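Local atomic coordinates of lipolytic protein G-D-S-L family (Veillonella parvula DSM 2008, PDB entry 4RW0), a protein that probably hydrolyses ester bonds, as a lipase or acylhydrolase of the G-D-S-L family within the SGNH hydrolase clan. Residues M4-T14 with T67-N77; V48-A59 with T91-K102. One frame throughout, in Å; residues are numbered along the deposited sequence.

Contact 1 of 2, residues M4-T14 with T67-N77; sequences MEIICFGDSIT and TRHIFLMCGTN
Two nitrogens of Arg-68 grip a single carboxylate oxygen of Glu-5: NE reaches OE1 at 2.8 Å through the lone pair anti to the other oxygen, and NH2 meets the same OE1 at 3.2 Å, nearly along its C-O bond. The two flat groups are nearly coplanar, 24° apart. Glu-5 stays extended, whereas Arg-68 bends at chi3 (-68°); the chains run side by side, and the guanidinium has further partners in the carbonyls of Val-63 and Lys-102. Behind this salt bridge the strands run parallel, joined by alternating backbone bonds from His-69 N on Glu-5 O to Phe-9 N on Phe-71 O (both 3.0 Å). Helix 48-59 buries the face of Phe-9, so a large apolar ring fits; Ile-70 CG2 abuts its edge at CD2, 3.9 Å away, and Leu-72 CD2 also touches CD2. On the face of His-69, the selenium of Met-4, a selenomethionine, comes obliquely to the imidazole, 3.7 Å from ND1. Past the strands, Asp-11 caps the next helix, OD1 accepting from Ile-13 N at 2.9 Å. Adjacent inner parallel strands leading into the Gly-Asp-Ser turn belong to the three-layered SGNH hydrolase fold; Ser-12 OG, hydrogen-bonded to His-165, is consistent with its nucleophile.

Contact 2 of 2, residues V48-A59 with T91-K102; sequences VQGMIYNIENWA and TLVKAIELASTK
Ile-52 is the knob of this helix pair, set among Thr-91, Lys-94, Ala-95 and Leu-98. Its CD1 rests 3.7 Å from the methyl CG2 of Thr-91, while CG1 lies 3.8 Å from Ala-95 CB; the small alanine suits the spot where the backbones come closest. With CG1 anti to the carbonyl carbon (chi1 -68°), the longer branch extends across the groove. From the inner side Met-51, present as selenomethionine, bends at chi3 and sets CE against both Ala-95 CB and Leu-92 CD2, each at 3.8 Å. Farther along, Ile-55 and Leu-98 pass alongside each other, pointing oppositely, CG2 to CD2 at 3.6 Å, and the aliphatic CG of Glu-56 touches the same CD2. At one end Val-48 CG1 meets Thr-91 CG2 at 3.5 Å; the threonine hydroxyl is taken up by Tyr-87 O, which keeps the methyl turned to the valine. At the other, Lys-102 CB comes obliquely to the six-membered end of the indole, 3.5 Å from Trp-58 CH2. The segment axes are 9.3 Å apart and 11° from parallel. Both helices lie on one side of the central sheet: Ile-55 and Ile-96 rest on Leu-72, Trp-58 and Ala-99 on Ile-70, and Leu-92 turns to Leu-131 of helix 120-138.

How the contacts relate
From the N terminus, strand 4-10 takes an inner place in the sheet and runs into the turn at Asp-11. The chain then passes through edge strand 36-40 and helix 48-59 before strand 69-73 returns beside the first strand, closing the loop of contact 1. After short helix 76-80, helix 85-100 settles against helix 48-59, closing contact 2. Since 48-59 lies inside the first loop and 91-102 beyond it, the two closures cross rather than nest. Contact 1 joins neighbouring strands, contact 2 two of the helices on one face of the sheet. Ile-70 CD1 on Ala-99 O ties strand to helix, and Gly-75 CA on Val-48 CG2 joins the loop after strand 69-73 to the start of helix 48-59.

Contact 1 of 2, residues M4-T14 with T67-N77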
loop_
_atom_site.group_PDB
_atom_site.type_symbol
_atom_site.label_atom_id
_atom_site.label_comp_id
_atom_site.label_asym_id
_atom_site.label_seq_id
_atom_site.Cartn_x
_atom_site.Cartn_y
_atom_site.Cartn_z
HETATM N N MSE A 4 -14.890 0.605 -12.876
HETATM C CA MSE A 4 -14.070 1.578 -12.241
HETATM C C MSE A 4 -12.637 1.153 -12.414
HETATM O O MSE A 4 -12.295 -0.029 -12.249
HETATM C CB MSE A 4 -14.396 1.658 -10.789
HETATM C CG MSE A 4 -13.495 2.613 -10.023
HETATM SE SE MSE A 4 -13.999 2.487 -8.116
HETATM C CE MSE A 4 -15.759 3.384 -8.306
ATOM N N GLU A 5 -11.757 2.131 -12.589
ATOM C CA GLU A 5 -10.287 1.931 -12.537
ATOM C C GLU A 5 -9.651 2.242 -11.210
ATOM O O GLU A 5 -9.816 3.319 -10.636
ATOM C CB GLU A 5 -9.634 2.765 -13.688
ATOM C CG GLU A 5 -8.107 2.812 -13.716
ATOM C CD GLU A 5 -7.505 3.482 -14.983
ATOM O OE1 GLU A 5 -7.107 4.691 -14.883
ATOM O OE2 GLU A 5 -7.414 2.803 -16.062
ATOM N N ILE A 6 -8.907 1.285 -10.682
ATOM C CA ILE A 6 -8.044 1.475 -9.570
ATOM C C ILE A 6 -6.601 1.183 -9.957
ATOM O O ILE A 6 -6.272 0.060 -10.423
ATOM C CB ILE A 6 -8.467 0.618 -8.376
ATOM C CG1 ILE A 6 -9.922 0.963 -8.054
ATOM C CG2 ILE A 6 -7.526 0.844 -7.217
ATOM C CD1 ILE A 6 -10.400 0.456 -6.695
ATOM N N ILE A 7 -5.760 2.204 -9.817
ATOM C CA ILE A 7 -4.325 2.197 -10.204
ATOM C C ILE A 7 -3.553 2.040 -8.886
ATOM O O ILE A 7 -3.772 2.825 -7.969
ATOM C CB ILE A 7 -3.928 3.562 -10.831
ATOM C CG1 ILE A 7 -4.714 3.836 -12.060
ATOM C CG2 ILE A 7 -2.478 3.549 -11.238
ATOM C CD1 ILE A 7 -4.577 2.754 -13.137
ATOM N N CYS A 8 -2.707 1.007 -8.760
ATOM C CA CYS A 8 -1.962 0.738 -7.551
ATOM C C CYS A 8 -0.468 0.947 -7.696
ATOM O O CYS A 8 0.199 0.300 -8.545
ATOM C CB CYS A 8 -2.210 -0.712 -7.025
ATOM S SG CYS A 8 -4.003 -1.091 -6.973
ATOM N N PHE A 9 0.087 1.784 -6.819
ATOM C CA PHE A 9 1.532 2.025 -6.741
ATOM C C PHE A 9 2.075 1.612 -5.400
ATOM O O PHE A 9 1.366 1.699 -4.354
ATOM C CB PHE A 9 1.801 3.536 -6.867
ATOM C CG PHE A 9 1.434 4.124 -8.206
ATOM C CD1 PHE A 9 2.254 4.020 -9.263
ATOM C CD2 PHE A 9 0.221 4.739 -8.398
ATOM C CE1 PHE A 9 1.912 4.545 -10.519
ATOM C CE2 PHE A 9 -0.110 5.313 -9.600
ATOM C CZ PHE A 9 0.729 5.197 -10.680
ATOM N N GLY A 10 3.348 1.206 -5.428
ATOM C CA GLY A 10 4.097 0.815 -4.252
ATOM C C GLY A 10 5.305 -0.047 -4.548
ATOM O O GLY A 10 5.831 -0.023 -5.645
ATOM N N ASP A 11 5.744 -0.806 -3.547
ATOM C CA ASP A 11 6.913 -1.556 -3.658
ATOM C C ASP A 11 6.582 -3.086 -3.865
ATOM O O ASP A 11 5.566 -3.446 -4.416
ATOM C CB ASP A 11 7.804 -1.258 -2.483
ATOM C CG ASP A 11 7.163 -1.686 -1.128
ATOM O OD1 ASP A 11 6.164 -2.503 -1.115
ATOM O OD2 ASP A 11 7.576 -1.068 -0.103
ATOM N N SER A 12 7.444 -3.957 -3.415
ATOM C CA SER A 12 7.233 -5.402 -3.653
ATOM C C SER A 12 6.057 -5.973 -2.896
ATOM O O SER A 12 5.488 -6.963 -3.301
ATOM C CB SER A 12 8.524 -6.122 -3.344
ATOM O OG SER A 12 8.717 -5.899 -1.980
ATOM N N ILE A 13 5.603 -5.283 -1.854
ATOM C CA ILE A 13 4.480 -5.759 -1.053
ATOM C C ILE A 13 3.167 -5.364 -1.726
ATOM O O ILE A 13 2.131 -5.959 -1.493
ATOM C CB ILE A 13 4.588 -5.228 0.405
ATOM C CG1 ILE A 13 5.778 -5.882 1.109
ATOM C CG2 ILE A 13 3.339 -5.525 1.211
ATOM C CD1 ILE A 13 6.100 -5.304 2.471
ATOM N N THR A 14 3.185 -4.355 -2.582
ATOM C CA THR A 14 2.070 -4.116 -3.452
ATOM C C THR A 14 2.161 -5.001 -4.752
ATOM O O THR A 14 1.141 -5.461 -5.298
ATOM C CB THR A 14 2.037 -2.625 -3.817
ATOM O OG1 THR A 14 1.673 -1.889 -2.644
ATOM C CG2 THR A 14 1.082 -2.338 -4.956
ATOM N N THR A 67 -14.155 8.840 -11.908
ATOM C CA THR A 67 -14.291 7.814 -10.871
ATOM C C THR A 67 -13.038 6.998 -10.516
ATOM O O THR A 67 -13.096 6.054 -9.676
ATOM C CB THR A 67 -15.375 6.832 -11.226
ATOM O OG1 THR A 67 -14.975 6.097 -12.388
ATOM C CG2 THR A 67 -16.729 7.610 -11.406
ATOM N N ARG A 68 -11.902 7.355 -11.104
ATOM C CA ARG A 68 -10.642 6.657 -10.788
ATOM C C ARG A 68 -10.235 6.800 -9.346
ATOM O O ARG A 68 -10.303 7.880 -8.784
ATOM C CB ARG A 68 -9.508 7.156 -11.704
ATOM C CG ARG A 68 -8.111 6.602 -11.408
ATOM C CD ARG A 68 -7.072 7.363 -12.190
ATOM N NE ARG A 68 -7.183 7.130 -13.591
ATOM C CZ ARG A 68 -7.217 8.096 -14.522
ATOM N NH1 ARG A 68 -7.099 9.367 -14.188
ATOM N NH2 ARG A 68 -7.241 7.766 -15.792
ATOM N N HIS A 69 -9.763 5.693 -8.760
ATOM C CA HIS A 69 -9.045 5.709 -7.516
ATOM C C HIS A 69 -7.596 5.289 -7.723
ATOM O O HIS A 69 -7.259 4.515 -8.634
ATOM C CB HIS A 69 -9.777 4.794 -6.454
ATOM C CG HIS A 69 -11.077 5.391 -5.976
ATOM N ND1 HIS A 69 -12.225 5.397 -6.747
ATOM C CD2 HIS A 69 -11.422 5.960 -4.795
ATOM C CE1 HIS A 69 -13.209 5.969 -6.079
ATOM N NE2 HIS A 69 -12.739 6.348 -4.904
ATOM N N ILE A 70 -6.747 5.824 -6.898
ATOM C CA ILE A 70 -5.316 5.596 -6.931
ATOM C C ILE A 70 -4.895 5.131 -5.553
ATOM O O ILE A 70 -4.956 5.875 -4.569
ATOM C CB ILE A 70 -4.537 6.830 -7.347
ATOM C CG1 ILE A 70 -5.024 7.307 -8.677
ATOM C CG2 ILE A 70 -3.031 6.584 -7.365
ATOM C CD1 ILE A 70 -4.618 8.681 -9.023
ATOM N N PHE A 71 -4.435 3.882 -5.479
ATOM C CA PHE A 71 -3.918 3.354 -4.234
ATOM C C PHE A 71 -2.399 3.581 -4.132
ATOM O O PHE A 71 -1.726 3.365 -5.101
ATOM C CB PHE A 71 -4.224 1.833 -4.177
ATOM C CG PHE A 71 -3.478 1.124 -3.040
ATOM C CD1 PHE A 71 -4.040 1.077 -1.761
ATOM C CD2 PHE A 71 -2.197 0.658 -3.198
ATOM C CE1 PHE A 71 -3.386 0.486 -0.729
ATOM C CE2 PHE A 71 -1.521 0.063 -2.119
ATOM C CZ PHE A 71 -2.129 0.014 -0.874
ATOM N N LEU A 72 -1.873 4.020 -3.001
ATOM C CA LEU A 72 -0.466 4.239 -2.786
ATOM C C LEU A 72 -0.055 3.595 -1.447
ATOM O O LEU A 72 -0.705 3.753 -0.412
ATOM C CB LEU A 72 -0.152 5.731 -2.565
ATOM C CG LEU A 72 -0.707 6.661 -3.566
ATOM C CD1 LEU A 72 -0.406 8.083 -3.151
ATOM C CD2 LEU A 72 -0.025 6.296 -4.870
HETATM N N MSE A 73 1.094 2.991 -1.455
HETATM C CA MSE A 73 1.693 2.497 -0.213
HETATM C C MSE A 73 3.164 2.273 -0.402
HETATM O O MSE A 73 3.582 1.537 -1.347
HETATM C CB MSE A 73 0.976 1.169 0.200
HETATM C CG MSE A 73 1.662 0.632 1.413
HETATM SE SE MSE A 73 0.707 -1.019 2.096
HETATM C CE MSE A 73 0.964 -2.322 0.600
ATOM N N CYS A 74 4.026 2.831 0.465
ATOM C CA CYS A 74 5.464 2.650 0.287
ATOM C C CYS A 74 6.235 3.068 1.553
ATOM O O CYS A 74 5.664 3.603 2.482
ATOM C CB CYS A 74 5.929 3.491 -0.918
ATOM S SG CYS A 74 7.326 2.794 -1.814
ATOM N N GLY A 75 7.524 2.813 1.583
ATOM C CA GLY A 75 8.382 3.334 2.646
ATOM C C GLY A 75 9.195 2.326 3.356
ATOM O O GLY A 75 10.251 2.645 3.908
ATOM N N THR A 76 8.767 1.058 3.309
ATOM C CA THR A 76 9.600 -0.003 3.879
ATOM C C THR A 76 11.044 0.020 3.469
ATOM O O THR A 76 11.951 -0.133 4.319
ATOM C CB THR A 76 8.996 -1.402 3.534
ATOM O OG1 THR A 76 7.732 -1.483 4.183
ATOM C CG2 THR A 76 9.919 -2.583 3.928
ATOM N N ASN A 77 11.317 0.141 2.168
ATOM C CA ASN A 77 12.730 0.161 1.751
ATOM C C ASN A 77 13.528 1.332 2.310
ATOM O O ASN A 77 14.713 1.194 2.634
ATOM C CB ASN A 77 12.843 0.058 0.240
ATOM C CG ASN A 77 12.421 -1.356 -0.249
ATOM O OD1 ASN A 77 12.887 -2.388 0.305
ATOM N ND2 ASN A 77 11.507 -1.415 -1.237
HETATM O O HOH W 1 -12.719 4.723 -13.188
HETATM O O HOH W 2 3.781 -1.126 -1.212
HETATM O O HOH W 3 10.437 -3.856 -2.170
#

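Contact 2 of 2, residues V48-A59 with T91-K102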
loop_
_atom_site.group_PDB
_atom_site.type_symbol
_atom_site.label_atom_id
_atom_site.label_comp_id
_atom_site.label_asym_id
_atom_site.label_seq_id
_atom_site.Cartn_x
_atom_site.Cartn_y
_atom_site.Cartn_z
ATOM N N VAL A 48 10.176 5.517 -1.644
ATOM C CA VAL A 48 9.027 6.407 -1.724
ATOM C C VAL A 48 9.282 7.445 -2.844
ATOM O O VAL A 48 8.422 7.663 -3.651
ATOM C CB VAL A 48 8.736 7.180 -0.429
ATOM C CG1 VAL A 48 7.448 7.937 -0.627
ATOM C CG2 VAL A 48 8.541 6.256 0.717
ATOM N N GLN A 49 10.517 7.925 -2.979
ATOM C CA GLN A 49 10.775 8.861 -4.083
ATOM C C GLN A 49 10.702 8.154 -5.431
ATOM O O GLN A 49 10.238 8.718 -6.413
ATOM C CB GLN A 49 12.153 9.522 -3.923
ATOM C CG GLN A 49 12.439 10.582 -5.020
ATOM C CD GLN A 49 11.556 11.820 -4.889
ATOM O OE1 GLN A 49 11.476 12.450 -3.837
ATOM N NE2 GLN A 49 10.816 12.104 -5.918
ATOM N N GLY A 50 11.210 6.941 -5.521
ATOM C CA GLY A 50 10.999 6.155 -6.748
ATOM C C GLY A 50 9.538 5.955 -7.138
ATOM O O GLY A 50 9.131 6.021 -8.322
HETATM N N MSE A 51 8.690 5.783 -6.148
HETATM C CA MSE A 51 7.229 5.695 -6.422
HETATM C C MSE A 51 6.678 6.992 -7.009
HETATM O O MSE A 51 5.826 6.979 -7.824
HETATM C CB MSE A 51 6.444 5.325 -5.148
HETATM C CG MSE A 51 4.930 5.214 -5.406
HETATM SE SE MSE A 51 3.871 4.603 -3.805
HETATM C CE MSE A 51 3.972 6.296 -2.809
ATOM N N ILE A 52 7.087 8.133 -6.475
ATOM C CA ILE A 52 6.744 9.439 -7.078
ATOM C C ILE A 52 7.074 9.478 -8.529
ATOM O O ILE A 52 6.240 9.894 -9.378
ATOM C CB ILE A 52 7.391 10.609 -6.289
ATOM C CG1 ILE A 52 6.724 10.695 -4.934
ATOM C CG2 ILE A 52 7.212 11.948 -7.029
ATOM C CD1 ILE A 52 7.372 11.613 -3.933
ATOM N N TYR A 53 8.259 9.029 -8.872
ATOM C CA TYR A 53 8.605 8.965 -10.291
ATOM C C TYR A 53 7.643 8.086 -11.105
ATOM O O TYR A 53 7.223 8.434 -12.222
ATOM C CB TYR A 53 10.056 8.518 -10.531
ATOM C CG TYR A 53 11.131 9.360 -9.853
ATOM C CD1 TYR A 53 10.968 10.743 -9.592
ATOM C CD2 TYR A 53 12.297 8.765 -9.410
ATOM C CE1 TYR A 53 11.951 11.479 -8.919
ATOM C CE2 TYR A 53 13.287 9.480 -8.725
ATOM C CZ TYR A 53 13.126 10.860 -8.531
ATOM O OH TYR A 53 14.141 11.425 -7.814
ATOM N N ASN A 54 7.269 6.924 -10.542
ATOM C CA ASN A 54 6.281 6.073 -11.222
ATOM C C ASN A 54 4.975 6.752 -11.417
ATOM O O ASN A 54 4.340 6.618 -12.449
ATOM C CB ASN A 54 6.114 4.754 -10.493
ATOM C CG ASN A 54 7.382 3.897 -10.548
ATOM O OD1 ASN A 54 8.188 4.000 -11.445
ATOM N ND2 ASN A 54 7.508 3.009 -9.612
ATOM N N ILE A 55 4.543 7.508 -10.390
ATOM C CA ILE A 55 3.279 8.181 -10.477
ATOM C C ILE A 55 3.340 9.280 -11.539
ATOM O O ILE A 55 2.414 9.465 -12.299
ATOM C CB ILE A 55 2.901 8.786 -9.101
ATOM C CG1 ILE A 55 2.634 7.679 -8.130
ATOM C CG2 ILE A 55 1.671 9.599 -9.183
ATOM C CD1 ILE A 55 2.516 8.181 -6.687
ATOM N N GLU A 56 4.441 9.990 -11.571
ATOM C CA GLU A 56 4.595 11.088 -12.589
ATOM C C GLU A 56 4.595 10.497 -13.949
ATOM O O GLU A 56 3.972 11.042 -14.867
ATOM C CB GLU A 56 5.916 11.850 -12.414
ATOM C CG GLU A 56 6.082 12.631 -11.107
ATOM C CD GLU A 56 7.544 13.121 -10.839
ATOM O OE1 GLU A 56 8.485 12.578 -11.481
ATOM O OE2 GLU A 56 7.760 13.989 -9.922
ATOM N N ASN A 57 5.285 9.365 -14.141
ATOM C CA ASN A 57 5.379 8.824 -15.536
ATOM C C ASN A 57 4.028 8.330 -16.006
ATOM O O ASN A 57 3.653 8.468 -17.171
ATOM C CB ASN A 57 6.413 7.679 -15.629
ATOM C CG ASN A 57 7.832 8.139 -15.292
ATOM O OD1 ASN A 57 8.175 9.324 -15.423
ATOM N ND2 ASN A 57 8.638 7.223 -14.787
ATOM N N TRP A 58 3.224 7.827 -15.083
ATOM C CA TRP A 58 1.851 7.479 -15.458
ATOM C C TRP A 58 0.994 8.728 -15.652
ATOM O O TRP A 58 0.200 8.837 -16.597
ATOM C CB TRP A 58 1.213 6.545 -14.368
ATOM C CG TRP A 58 -0.292 6.505 -14.422
ATOM C CD1 TRP A 58 -1.013 5.797 -15.283
ATOM C CD2 TRP A 58 -1.204 7.253 -13.633
ATOM N NE1 TRP A 58 -2.344 6.050 -15.104
ATOM C CE2 TRP A 58 -2.481 6.915 -14.051
ATOM C CE3 TRP A 58 -1.062 8.158 -12.599
ATOM C CZ2 TRP A 58 -3.615 7.493 -13.541
ATOM C CZ3 TRP A 58 -2.234 8.697 -11.995
ATOM C CH2 TRP A 58 -3.473 8.416 -12.506
ATOM N N ALA A 59 1.068 9.658 -14.703
ATOM C CA ALA A 59 0.166 10.817 -14.722
ATOM C C ALA A 59 0.218 11.623 -16.010
ATOM O O ALA A 59 -0.807 12.052 -16.505
ATOM C CB ALA A 59 0.485 11.728 -13.531
ATOM N N THR A 91 7.575 12.568 2.270
ATOM C CA THR A 91 7.673 12.185 0.869
ATOM C C THR A 91 6.363 11.511 0.451
ATOM O O THR A 91 5.891 11.728 -0.681
ATOM C CB THR A 91 8.884 11.330 0.680
ATOM O OG1 THR A 91 10.012 11.951 1.313
ATOM C CG2 THR A 91 9.119 11.030 -0.728
ATOM N N LEU A 92 5.751 10.694 1.334
ATOM C CA LEU A 92 4.428 10.122 1.041
ATOM C C LEU A 92 3.357 11.169 0.837
ATOM O O LEU A 92 2.556 11.105 -0.090
ATOM C CB LEU A 92 4.024 9.184 2.173
ATOM C CG LEU A 92 4.739 7.806 2.105
ATOM C CD1 LEU A 92 4.460 7.028 3.386
ATOM C CD2 LEU A 92 4.242 6.996 0.888
ATOM N N VAL A 93 3.351 12.211 1.670
ATOM C CA VAL A 93 2.423 13.315 1.425
ATOM C C VAL A 93 2.555 13.953 0.037
ATOM O O VAL A 93 1.539 14.203 -0.642
ATOM C CB VAL A 93 2.575 14.411 2.526
ATOM C CG1 VAL A 93 1.787 15.616 2.134
ATOM C CG2 VAL A 93 2.124 13.873 3.878
ATOM N N LYS A 94 3.784 14.126 -0.432
ATOM C CA LYS A 94 4.039 14.601 -1.789
ATOM C C LYS A 94 3.435 13.686 -2.835
ATOM O O LYS A 94 2.729 14.096 -3.748
ATOM C CB LYS A 94 5.537 14.688 -2.008
ATOM C CG LYS A 94 6.055 16.036 -1.567
ATOM C CD LYS A 94 7.559 16.077 -1.251
ATOM C CE LYS A 94 8.491 15.692 -2.391
ATOM N NZ LYS A 94 9.918 15.867 -1.979
ATOM N N ALA A 95 3.608 12.403 -2.616
ATOM C CA ALA A 95 2.973 11.423 -3.500
ATOM C C ALA A 95 1.467 11.527 -3.491
ATOM O O ALA A 95 0.835 11.470 -4.569
ATOM C CB ALA A 95 3.441 10.031 -3.127
ATOM N N ILE A 96 0.893 11.720 -2.299
ATOM C CA ILE A 96 -0.536 11.784 -2.150
ATOM C C ILE A 96 -1.099 13.024 -2.824
ATOM O O ILE A 96 -2.139 12.970 -3.501
ATOM C CB ILE A 96 -0.933 11.752 -0.645
ATOM C CG1 ILE A 96 -0.602 10.405 0.020
ATOM C CG2 ILE A 96 -2.393 12.107 -0.450
ATOM C CD1 ILE A 96 -0.546 10.454 1.544
ATOM N N GLU A 97 -0.388 14.136 -2.687
ATOM C CA GLU A 97 -0.821 15.437 -3.357
ATOM C C GLU A 97 -0.739 15.325 -4.855
ATOM O O GLU A 97 -1.677 15.705 -5.569
ATOM C CB GLU A 97 0.039 16.581 -2.869
ATOM C CG GLU A 97 -0.168 16.857 -1.388
ATOM C CD GLU A 97 0.821 17.881 -0.789
ATOM O OE1 GLU A 97 1.907 18.182 -1.387
ATOM O OE2 GLU A 97 0.491 18.368 0.321
ATOM N N LEU A 98 0.324 14.689 -5.342
ATOM C CA LEU A 98 0.436 14.451 -6.772
ATOM C C LEU A 98 -0.654 13.549 -7.293
ATOM O O LEU A 98 -1.394 13.909 -8.214
ATOM C CB LEU A 98 1.825 13.899 -7.096
ATOM C CG LEU A 98 2.015 13.456 -8.546
ATOM C CD1 LEU A 98 1.836 14.664 -9.493
ATOM C CD2 LEU A 98 3.360 12.738 -8.717
ATOM N N ALA A 99 -0.846 12.362 -6.672
ATOM C CA ALA A 99 -1.877 11.462 -7.161
ATOM C C ALA A 99 -3.272 12.069 -7.103
ATOM O O ALA A 99 -4.124 11.780 -7.951
ATOM C CB ALA A 99 -1.808 10.130 -6.347
ATOM N N SER A 100 -3.514 12.939 -6.130
ATOM C CA SER A 100 -4.835 13.584 -5.999
ATOM C C SER A 100 -5.276 14.426 -7.169
ATOM O O SER A 100 -6.476 14.629 -7.353
ATOM C CB SER A 100 -4.903 14.516 -4.794
ATOM O OG SER A 100 -4.893 13.673 -3.676
ATOM N N THR A 101 -4.327 14.829 -8.005
ATOM C CA THR A 101 -4.692 15.606 -9.190
ATOM C C THR A 101 -5.254 14.746 -10.295
ATOM O O THR A 101 -5.807 15.301 -11.252
ATOM C CB THR A 101 -3.483 16.368 -9.731
ATOM O OG1 THR A 101 -2.497 15.429 -10.170
ATOM C CG2 THR A 101 -2.870 17.284 -8.658
ATOM N N LYS A 102 -5.118 13.394 -10.201
ATOM C CA LYS A 102 -5.625 12.509 -11.270
ATOM C C LYS A 102 -6.660 11.495 -10.827
ATOM O O LYS A 102 -7.214 10.763 -11.637
ATOM C CB LYS A 102 -4.446 11.721 -11.901
ATOM C CG LYS A 102 -3.367 12.632 -12.485
ATOM C CD LYS A 102 -3.866 13.190 -13.790
ATOM C CE LYS A 102 -2.857 14.195 -14.305
ATOM N NZ LYS A 102 -3.419 14.727 -15.555
#